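Local coordinates for uncharacterized protein (Peptoclostridium difficile 630, PDB 4YCS) that is a putative lipoprotein of unknown function, probably akin to the PnrA-like substrate-binding proteins of ABC transporters, at residues A[67-72]-A[90-95]. Sequence-based numbering, arbitrary orientation.
Sequences DLIIAV and QQFAII
With CG1 of I95 turned back beside its own backbone N (chi1 -63°) and the chain then extended, CD1 lies over the gap between the CG2 atoms of I70 and V72, 3.8 Å from each. Q90, by contrast, has CG anti to the backbone N (chi1 177°) and bends at chi2, which folds its amide across the end of I69 at about a right angle, NE2 lying 3.5 Å from I69 CD1. The same NE2 donates to Q91 O at 3.0 Å and also bonds Y66 O; the long side chain of Q90 lets its amide reach back to the neighbouring strand. Q91 O thus takes two donors, since I69 N reaches it as well. A water bridges D67 O and Q91 N there.

Further along, I69 O accepts from A93 N, A93 O from A71 N in a nearly straight bond of 2.9 Å (173°), and A71 O from I95 N. Small A93 leaves room for L68 CD1 and I70 CG2 on its face, which helix 118-127 helps to cover. On the other face F92 CD1 lies 3.9 Å from I69 CB, an oblique approach, while Q90 CG lies above one face of the ring, toward its rim, and helix 54-62 packs on I69 and F92. Beta-branched isoleucine and valine suit the extended, buried backbone. Strands 68-72 and 91-95, linked through helix 77-84, form a parallel beta-alpha-beta unit of the Rossmann-like periplasmic-binding-protein layout.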
# COMPACT_ATOMS: atom_id res chain seq x y z
N ASP A 67 -8.36 -0.57 -6.83
CA ASP A 67 -9.27 -0.07 -5.80
C ASP A 67 -8.48 0.37 -4.59
O ASP A 67 -8.88 1.31 -3.87
CB ASP A 67 -10.32 -1.11 -5.47
CG ASP A 67 -11.11 -1.51 -6.73
OD1 ASP A 67 -12.01 -0.74 -7.10
OD2 ASP A 67 -10.79 -2.56 -7.36
N LEU A 68 -7.28 -0.20 -4.42
CA LEU A 68 -6.41 0.19 -3.30
C LEU A 68 -4.98 0.05 -3.69
O LEU A 68 -4.58 -0.95 -4.29
CB LEU A 68 -6.72 -0.68 -2.07
CG LEU A 68 -5.90 -0.46 -0.80
CD1 LEU A 68 -6.12 0.93 -0.24
CD2 LEU A 68 -6.22 -1.50 0.28
N ILE A 69 -4.19 1.04 -3.33
CA ILE A 69 -2.75 1.07 -3.56
C ILE A 69 -2.07 1.12 -2.20
O ILE A 69 -2.32 2.06 -1.40
CB ILE A 69 -2.32 2.27 -4.41
CG1 ILE A 69 -2.94 2.17 -5.79
CG2 ILE A 69 -0.78 2.33 -4.55
CD1 ILE A 69 -2.96 3.46 -6.58
N ILE A 70 -1.28 0.11 -1.89
CA ILE A 70 -0.61 -0.01 -0.59
C ILE A 70 0.92 0.22 -0.73
O ILE A 70 1.60 -0.49 -1.45
CB ILE A 70 -0.82 -1.37 0.04
CG1 ILE A 70 -2.32 -1.73 0.06
CG2 ILE A 70 -0.22 -1.33 1.46
CD1 ILE A 70 -2.66 -3.11 0.57
N ALA A 71 1.42 1.23 -0.04
CA ALA A 71 2.84 1.56 -0.00
C ALA A 71 3.44 1.04 1.33
O ALA A 71 2.92 1.31 2.40
CB ALA A 71 3.01 3.05 -0.08
N VAL A 72 4.52 0.27 1.23
CA VAL A 72 5.14 -0.35 2.39
C VAL A 72 6.46 0.35 2.77
O VAL A 72 7.51 0.13 2.16
CB VAL A 72 5.40 -1.81 2.12
CG1 VAL A 72 5.93 -2.51 3.37
CG2 VAL A 72 4.12 -2.48 1.63
N GLN A 90 -8.87 8.13 -5.29
CA GLN A 90 -8.04 6.91 -5.20
C GLN A 90 -7.77 6.62 -3.72
O GLN A 90 -7.37 7.51 -2.96
CB GLN A 90 -6.73 7.09 -5.90
CG GLN A 90 -5.77 5.89 -5.78
CD GLN A 90 -6.31 4.64 -6.41
OE1 GLN A 90 -6.69 4.61 -7.58
NE2 GLN A 90 -6.37 3.59 -5.62
N GLN A 91 -8.02 5.38 -3.31
CA GLN A 91 -7.74 4.96 -1.95
C GLN A 91 -6.35 4.44 -1.86
O GLN A 91 -5.93 3.59 -2.63
CB GLN A 91 -8.73 3.87 -1.45
CG GLN A 91 -10.18 4.31 -1.42
CD GLN A 91 -10.35 5.52 -0.52
OE1 GLN A 91 -9.96 5.50 0.66
NE2 GLN A 91 -10.93 6.61 -1.07
N PHE A 92 -5.64 4.92 -0.84
CA PHE A 92 -4.30 4.48 -0.55
C PHE A 92 -4.13 4.04 0.91
O PHE A 92 -4.91 4.42 1.78
CB PHE A 92 -3.34 5.60 -0.73
CG PHE A 92 -3.36 6.27 -2.05
CD1 PHE A 92 -2.45 5.89 -3.03
CD2 PHE A 92 -4.16 7.37 -2.28
CE1 PHE A 92 -2.37 6.57 -4.22
CE2 PHE A 92 -4.07 8.07 -3.49
CZ PHE A 92 -3.17 7.65 -4.45
N ALA A 93 -3.09 3.24 1.15
CA ALA A 93 -2.68 2.81 2.50
C ALA A 93 -1.18 2.90 2.57
O ALA A 93 -0.50 2.67 1.57
CB ALA A 93 -3.14 1.40 2.82
N ILE A 94 -0.65 3.28 3.74
CA ILE A 94 0.77 3.27 3.95
C ILE A 94 1.09 2.49 5.22
O ILE A 94 0.38 2.66 6.24
CB ILE A 94 1.35 4.67 3.95
CG1 ILE A 94 2.88 4.58 3.95
CG2 ILE A 94 0.76 5.54 5.09
CD1 ILE A 94 3.57 5.92 3.70
N ILE A 95 2.08 1.60 5.13
CA ILE A 95 2.51 0.79 6.26
C ILE A 95 3.77 1.38 6.93
O ILE A 95 4.78 1.65 6.27
CB ILE A 95 2.76 -0.63 5.83
CG1 ILE A 95 1.45 -1.25 5.33
CG2 ILE A 95 3.32 -1.46 7.00
CD1 ILE A 95 1.68 -2.50 4.52
O HOH W 1 -9.61 3.65 -5.01